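Local coordinates for Ctr9 protein (Myceliophthora thermophila, PDB 6AF0) that probably binds the RNA polymerase II complex, as a TPR-repeat scaffold subunit of the Paf1 transcription elongation complex, at residues A[9-14]-A[23-28]; A[344-349]-A[374-379]; A[758-763]-A[777-782]. One frame throughout, in Å; residues are numbered along the deposited sequence.

In the fold
The three contacts follow one another along an elongated, mostly helical chain. Contact 1 is a small beta hairpin near the N terminus, partly buried, and the farthest of the three from the chain centre. Contacts 2 and 3 each join two helices that are consecutive in sequence. They lie on opposite sides of the chain centre, with their own centres about 70 Å apart. No two contacts share an element or touch. Their chemistry differs with place. Contact 1 relies on backbone hydrogen bonds and one apolar face. Contact 2 is partly buried and mainly polar, built round an arginine. Contact 3 is buried, with no hydrogen bond between its segments.

Contact 1: residues A[9-14]-A[23-28]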
# COMPACT_ATOMS: atom_id res chain seq x y z
N PRO A 9 31.54 22.03 61.05
CA PRO A 9 31.17 22.34 62.44
C PRO A 9 30.07 23.39 62.53
O PRO A 9 29.77 24.02 61.53
CB PRO A 9 32.46 22.90 63.02
CG PRO A 9 33.12 23.56 61.86
CD PRO A 9 32.78 22.72 60.66
N GLN A 10 29.52 23.59 63.71
CA GLN A 10 28.38 24.52 63.88
C GLN A 10 28.80 25.97 63.89
O GLN A 10 28.18 26.80 63.23
CB GLN A 10 27.60 24.21 65.16
CG GLN A 10 26.80 22.92 65.10
CD GLN A 10 25.58 22.96 65.99
OE1 GLN A 10 25.61 23.55 67.06
NE2 GLN A 10 24.49 22.34 65.54
N THR A 11 29.83 26.26 64.68
CA THR A 11 30.35 27.61 64.82
C THR A 11 31.86 27.56 64.67
O THR A 11 32.46 26.51 64.91
CB THR A 11 29.97 28.21 66.20
OG1 THR A 11 30.36 27.30 67.24
CG2 THR A 11 28.45 28.47 66.28
N ILE A 12 32.46 28.66 64.25
CA ILE A 12 33.93 28.79 64.26
C ILE A 12 34.33 30.23 64.58
O ILE A 12 33.58 31.16 64.27
CB ILE A 12 34.61 28.36 62.94
CG1 ILE A 12 34.05 29.12 61.73
CG2 ILE A 12 34.49 26.85 62.73
CD1 ILE A 12 34.96 30.22 61.23
N ASP A 13 35.51 30.40 65.19
CA ASP A 13 36.05 31.72 65.53
C ASP A 13 37.08 32.17 64.48
O ASP A 13 38.00 31.44 64.16
CB ASP A 13 36.67 31.69 66.94
CG ASP A 13 37.19 33.06 67.41
OD1 ASP A 13 37.39 33.97 66.57
OD2 ASP A 13 37.39 33.24 68.65
N ILE A 14 36.91 33.38 63.97
CA ILE A 14 37.85 33.96 63.01
C ILE A 14 38.98 34.67 63.76
O ILE A 14 38.75 35.63 64.52
CB ILE A 14 37.16 34.93 62.03
CG1 ILE A 14 36.03 34.23 61.26
CG2 ILE A 14 38.18 35.56 61.07
CD1 ILE A 14 36.45 33.12 60.31
N GLU A 23 32.96 35.51 65.28
CA GLU A 23 32.60 34.12 65.29
C GLU A 23 31.44 34.00 64.30
O GLU A 23 30.68 34.96 64.11
CB GLU A 23 32.20 33.68 66.69
CG GLU A 23 30.73 33.31 66.82
CD GLU A 23 30.48 32.26 67.89
OE1 GLU A 23 31.45 31.58 68.31
OE2 GLU A 23 29.32 32.09 68.30
N ILE A 24 31.32 32.84 63.66
CA ILE A 24 30.33 32.64 62.62
C ILE A 24 29.54 31.37 62.89
O ILE A 24 30.12 30.37 63.30
CB ILE A 24 30.99 32.50 61.24
CG1 ILE A 24 31.75 33.78 60.89
CG2 ILE A 24 29.94 32.20 60.19
CD1 ILE A 24 32.43 33.75 59.54
N ASP A 25 28.23 31.45 62.67
CA ASP A 25 27.32 30.30 62.72
C ASP A 25 27.19 29.73 61.30
O ASP A 25 26.71 30.42 60.40
CB ASP A 25 25.94 30.69 63.28
CG ASP A 25 25.04 29.47 63.54
OD1 ASP A 25 24.31 29.10 62.59
OD2 ASP A 25 25.04 28.90 64.67
N LEU A 26 27.64 28.48 61.13
CA LEU A 26 27.79 27.87 59.82
C LEU A 26 26.55 27.08 59.43
O LEU A 26 26.51 26.46 58.35
CB LEU A 26 29.03 26.98 59.78
CG LEU A 26 30.40 27.66 59.91
CD1 LEU A 26 31.49 26.62 60.06
CD2 LEU A 26 30.72 28.58 58.72
N GLN A 27 25.56 27.08 60.30
CA GLN A 27 24.25 26.58 59.92
C GLN A 27 23.31 27.73 59.49
O GLN A 27 22.60 27.62 58.49
CB GLN A 27 23.65 25.70 61.02
CG GLN A 27 24.06 24.23 60.88
CD GLN A 27 22.89 23.28 61.09
OE1 GLN A 27 21.81 23.46 60.52
NE2 GLN A 27 23.10 22.24 61.90
N VAL A 28 23.35 28.83 60.25
CA VAL A 28 22.57 30.05 59.94
C VAL A 28 23.47 31.23 59.56
O VAL A 28 23.70 32.13 60.36
CB VAL A 28 21.71 30.47 61.13
CG1 VAL A 28 20.75 31.58 60.71
CG2 VAL A 28 20.94 29.27 61.68
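Leu26 reaches across to Pro9 and Ile12 of segment 9-14. Its CB lies 3.5 Å from Pro9 O and also close to Gln10 O. CG sits anti to the carbonyl carbon of Leu26 (chi1 -66°), and from there CD1 does most of the touching. Leu26 CD1 lies 3.4 Å from Pro9 O and also touches Pro9 CG. The same methyl meets Ile12, with Leu26 CD1 3.9 Å from Ile12 CG1. The Leu26 and Ile12 side chains cross at about a right angle. The same leucine rests on Thr52 and Ala56 of helix 47-59.

The backbones are bonded in register. Leu26 N donates to Gln10 O at 2.7 Å. Ile12 and Ile24 form a hydrogen-bonded antiparallel pair, with Ile12 N to Ile24 O at 3.0 Å and Ile24 N to Ile12 O at 2.9 Å. Thr11 with Asp25 and Asp13 with Glu23 are the flanking non-hydrogen-bonded pairs. Their polar side chains lie on the face opposite Ile12 and Ile24. At the end of the strand, Asp25 OD1 accepts from Val28 N, three residues on, in an Asx motif. On the apolar side, Ile14 packs against the CD1 end of Ile24, and Phe40 and Leu36 of helix 34-42 join them. The arrangement is a two-stranded antiparallel beta hairpin laid by one face on helices.

Contact 2: residues A[344-349]-A[374-379]; sequences AIASDG and DDARGG
Arg377 stretches over the helix of Ser347 and Asp348 and meets both. Its CG is anti to the carbonyl carbon (chi1 -79°), and the chain then runs extended to NE, which brings the guanidinium alongside that helix. Arg377 NE is modelled 2.4 Å from Ser347 OG, too close to be taken literally. Arg377 NH2 donates to Asp348 OD1 at 2.6 Å, and this bond is part of a salt bridge. The aspartate oxygen is met on its syn side, but 33° out of the carboxylate plane. Seen from the arginine, that oxygen lies close to the guanidinium plane. The two planes are 29° apart, so the groups are tilted rather than flat against each other. Ala344 comes over one face of the guanidinium, with its CB 3.9 Å from Arg377 NH2.

Ser347 is the second main residue. Toward its own helix, Ser347 OG acts as donor, to Ala344 O at 2.9 Å. That carbonyl also accepts the helical bond from Asp348 N, and both donors approach from the same face. Ala376 is the third. Its CB points toward the other helix and lies 3.7 Å from Ser347 CB. Ala346 CB also lies 4.3 Å from Ala376 CB.

Just after Arg377, Gly378 ends the helix in a Schellman motif. Tyr384, in the following loop, touches both Asp348 and Arg377. The contact thus joins the start of helix 343-360 to the end of helix 363-376, its successor in the chain, while Ile345 packs on helix 310-322.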
# COMPACT_ATOMS: atom_id res chain seq x y z
N ALA A 344 17.75 12.68 23.53
CA ALA A 344 16.52 11.86 23.51
C ALA A 344 15.40 12.55 24.25
O ALA A 344 14.25 12.59 23.77
CB ALA A 344 16.76 10.48 24.11
N ILE A 345 15.74 13.10 25.42
CA ILE A 345 14.76 13.81 26.22
C ILE A 345 14.25 15.01 25.46
O ILE A 345 13.06 15.21 25.35
CB ILE A 345 15.32 14.25 27.56
CG1 ILE A 345 15.47 13.02 28.43
CG2 ILE A 345 14.40 15.25 28.21
CD1 ILE A 345 15.87 13.29 29.86
N ALA A 346 15.17 15.77 24.90
CA ALA A 346 14.81 16.94 24.11
C ALA A 346 13.86 16.55 22.99
O ALA A 346 12.81 17.20 22.80
CB ALA A 346 16.04 17.63 23.55
N SER A 347 14.19 15.46 22.30
CA SER A 347 13.33 15.03 21.20
C SER A 347 11.93 14.62 21.68
O SER A 347 10.95 14.84 20.99
CB SER A 347 13.93 13.87 20.44
OG SER A 347 13.47 12.67 21.01
N ASP A 348 11.86 14.02 22.87
CA ASP A 348 10.59 13.55 23.44
C ASP A 348 9.74 14.73 23.84
O ASP A 348 8.52 14.75 23.62
CB ASP A 348 10.82 12.66 24.65
CG ASP A 348 11.30 11.27 24.28
OD1 ASP A 348 11.49 10.98 23.08
OD2 ASP A 348 11.50 10.45 25.19
N GLY A 349 10.39 15.73 24.41
CA GLY A 349 9.71 16.99 24.74
C GLY A 349 9.13 17.69 23.53
O GLY A 349 7.99 18.14 23.57
N ASP A 374 12.68 15.61 15.54
CA ASP A 374 13.37 14.68 14.64
C ASP A 374 14.86 14.97 14.64
O ASP A 374 15.67 14.05 14.81
CB ASP A 374 12.84 14.78 13.20
CG ASP A 374 13.42 13.69 12.27
OD1 ASP A 374 13.90 12.67 12.80
OD2 ASP A 374 13.42 13.84 11.02
N ASP A 375 15.20 16.24 14.46
CA ASP A 375 16.59 16.70 14.44
C ASP A 375 17.31 16.42 15.76
O ASP A 375 18.46 15.99 15.75
CB ASP A 375 16.68 18.20 14.08
CG ASP A 375 16.13 18.52 12.68
OD1 ASP A 375 15.95 17.59 11.84
OD2 ASP A 375 15.87 19.72 12.43
N ALA A 376 16.63 16.62 16.90
CA ALA A 376 17.24 16.41 18.23
C ALA A 376 17.88 15.04 18.35
O ALA A 376 18.94 14.89 18.96
CB ALA A 376 16.23 16.61 19.35
N ARG A 377 17.25 14.05 17.73
CA ARG A 377 17.82 12.71 17.65
C ARG A 377 18.68 12.53 16.42
O ARG A 377 19.02 11.38 16.04
CB ARG A 377 16.72 11.66 17.63
CG ARG A 377 16.13 11.36 18.98
CD ARG A 377 14.85 10.55 18.84
NE ARG A 377 14.10 10.49 20.09
CZ ARG A 377 14.24 9.56 21.02
NH1 ARG A 377 15.11 8.58 20.84
NH2 ARG A 377 13.51 9.62 22.12
N GLY A 378 19.02 13.65 15.78
CA GLY A 378 19.92 13.65 14.61
C GLY A 378 19.23 13.96 13.30
O GLY A 378 19.88 14.12 12.28
N GLY A 379 17.91 14.03 13.31
CA GLY A 379 17.20 14.34 12.09
C GLY A 379 17.42 13.24 11.08
O GLY A 379 17.92 12.17 11.41

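Contact 3: residues A[758-763]-A[777-782]; sequences NALQIF and VNMGHI
Phe763 pushes its ring between Asn778 and Ile782 on the facing helix. The ring is the largest bump of the contact. Phe763 CE1 lies 3.8 Å from Asn778 CB. Phe763 CE2 lies 3.7 Å from Ile782 CG1. Both neighbours approach obliquely. The ring and the Asn778 amide are turned 60° from each other, so the two flat groups are not stacked. Only the CB of Asn778 is used here. Its amide nitrogen donates to the backbone of another protein chain, and so the residue faces two ways.

Ile782 is the bump in the opposite direction. It fills the gap between Leu760 and Phe763, which are three residues, just under one turn, apart. Its CG1 branch goes to the ring, while its CG2 branch meets Leu760 CB at 4.1 Å. The local helix axes come no nearer than 10.6 Å, and their N-to-C directions are 154° apart. Helix 756-770 is therefore packed antiparallel against helix 773-785, the first helix of a predicted TPR repeat. This is consistent with the antiparallel packing of successive helices in a TPR superhelix.

Met779 packs at the base of the phenylalanine side chain. The bend at chi3 (141°) sets its methyl group CE against the backbone of Phe763, by its carbonyl. Met779 CE lies 3.9 Å from Phe763 CB and 4.3 Å from Leu760 CD1, so it bridges the two residues. Gln743 of helix 739-752 also touches Phe763 and Asn778. Tyr756 reaches Ile782 from the start of helix 756-770, and an aromatic side chain of another protein chain also packs on this isoleucine.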
# COMPACT_ATOMS: atom_id res chain seq x y z
N ASN A 758 0.35 -15.82 -40.19
CA ASN A 758 0.27 -14.89 -39.05
C ASN A 758 -1.16 -14.41 -38.81
O ASN A 758 -1.56 -14.18 -37.67
CB ASN A 758 1.24 -13.70 -39.11
CG ASN A 758 1.95 -13.58 -40.43
OD1 ASN A 758 2.24 -14.59 -41.07
ND2 ASN A 758 2.24 -12.36 -40.85
N ALA A 759 -1.94 -14.28 -39.88
CA ALA A 759 -3.34 -13.95 -39.70
C ALA A 759 -3.89 -14.97 -38.74
O ALA A 759 -4.67 -14.64 -37.86
CB ALA A 759 -4.09 -13.99 -41.01
N LEU A 760 -3.45 -16.22 -38.88
CA LEU A 760 -3.80 -17.27 -37.95
C LEU A 760 -3.33 -17.05 -36.50
O LEU A 760 -3.98 -17.50 -35.57
CB LEU A 760 -3.27 -18.63 -38.43
CG LEU A 760 -3.63 -19.80 -37.51
CD1 LEU A 760 -5.13 -19.79 -37.29
CD2 LEU A 760 -3.19 -21.13 -38.07
N GLN A 761 -2.21 -16.38 -36.31
CA GLN A 761 -1.77 -15.99 -34.95
C GLN A 761 -2.81 -15.11 -34.29
O GLN A 761 -3.27 -15.39 -33.17
CB GLN A 761 -0.45 -15.24 -34.99
CG GLN A 761 0.71 -16.07 -35.49
CD GLN A 761 1.33 -16.89 -34.38
OE1 GLN A 761 0.62 -17.62 -33.68
NE2 GLN A 761 2.64 -16.77 -34.22
N ILE A 762 -3.16 -14.03 -34.99
CA ILE A 762 -4.20 -13.10 -34.54
C ILE A 762 -5.43 -13.89 -34.16
O ILE A 762 -5.90 -13.82 -33.03
CB ILE A 762 -4.58 -12.07 -35.63
CG1 ILE A 762 -3.46 -11.04 -35.85
CG2 ILE A 762 -5.85 -11.35 -35.25
CD1 ILE A 762 -2.62 -11.25 -37.08
N PHE A 763 -5.90 -14.68 -35.12
CA PHE A 763 -7.05 -15.55 -34.91
C PHE A 763 -6.96 -16.41 -33.65
O PHE A 763 -7.98 -16.61 -33.01
CB PHE A 763 -7.32 -16.45 -36.12
CG PHE A 763 -8.04 -15.74 -37.24
CD1 PHE A 763 -9.18 -15.01 -36.98
CD2 PHE A 763 -7.57 -15.81 -38.55
CE1 PHE A 763 -9.83 -14.35 -38.01
CE2 PHE A 763 -8.21 -15.14 -39.57
CZ PHE A 763 -9.35 -14.41 -39.30
N VAL A 777 -15.77 -19.75 -37.45
CA VAL A 777 -16.01 -19.91 -38.87
C VAL A 777 -14.76 -19.45 -39.61
O VAL A 777 -14.21 -20.17 -40.43
CB VAL A 777 -17.25 -19.11 -39.32
CG1 VAL A 777 -17.44 -19.15 -40.83
CG2 VAL A 777 -18.50 -19.65 -38.64
N ASN A 778 -14.32 -18.24 -39.30
CA ASN A 778 -13.13 -17.64 -39.91
C ASN A 778 -11.88 -18.48 -39.69
O ASN A 778 -10.99 -18.53 -40.54
CB ASN A 778 -12.89 -16.26 -39.31
CG ASN A 778 -14.01 -15.28 -39.61
OD1 ASN A 778 -14.91 -15.53 -40.41
ND2 ASN A 778 -13.93 -14.13 -38.97
N MET A 779 -11.81 -19.11 -38.52
CA MET A 779 -10.74 -20.04 -38.20
C MET A 779 -10.79 -21.27 -39.10
O MET A 779 -9.82 -21.60 -39.77
CB MET A 779 -10.83 -20.47 -36.75
CG MET A 779 -10.13 -19.52 -35.79
SD MET A 779 -9.57 -20.43 -34.34
CE MET A 779 -8.01 -19.64 -34.05
N GLY A 780 -11.95 -21.93 -39.11
CA GLY A 780 -12.20 -23.04 -40.03
C GLY A 780 -11.83 -22.72 -41.48
O GLY A 780 -11.31 -23.57 -42.19
N HIS A 781 -12.07 -21.49 -41.92
CA HIS A 781 -11.68 -21.04 -43.26
C HIS A 781 -10.17 -21.04 -43.50
O HIS A 781 -9.70 -21.46 -44.55
CB HIS A 781 -12.20 -19.63 -43.53
CG HIS A 781 -13.69 -19.52 -43.54
ND1 HIS A 781 -14.52 -20.62 -43.51
CD2 HIS A 781 -14.50 -18.44 -43.63
CE1 HIS A 781 -15.77 -20.22 -43.56
NE2 HIS A 781 -15.79 -18.90 -43.64
N ILE A 782 -9.43 -20.52 -42.53
CA ILE A 782 -7.98 -20.54 -42.60
C ILE A 782 -7.45 -21.98 -42.58
O ILE A 782 -6.63 -22.34 -43.40
CB ILE A 782 -7.34 -19.72 -41.45
CG1 ILE A 782 -7.78 -18.25 -41.51
CG2 ILE A 782 -5.82 -19.80 -41.48
CD1 ILE A 782 -7.48 -17.54 -42.82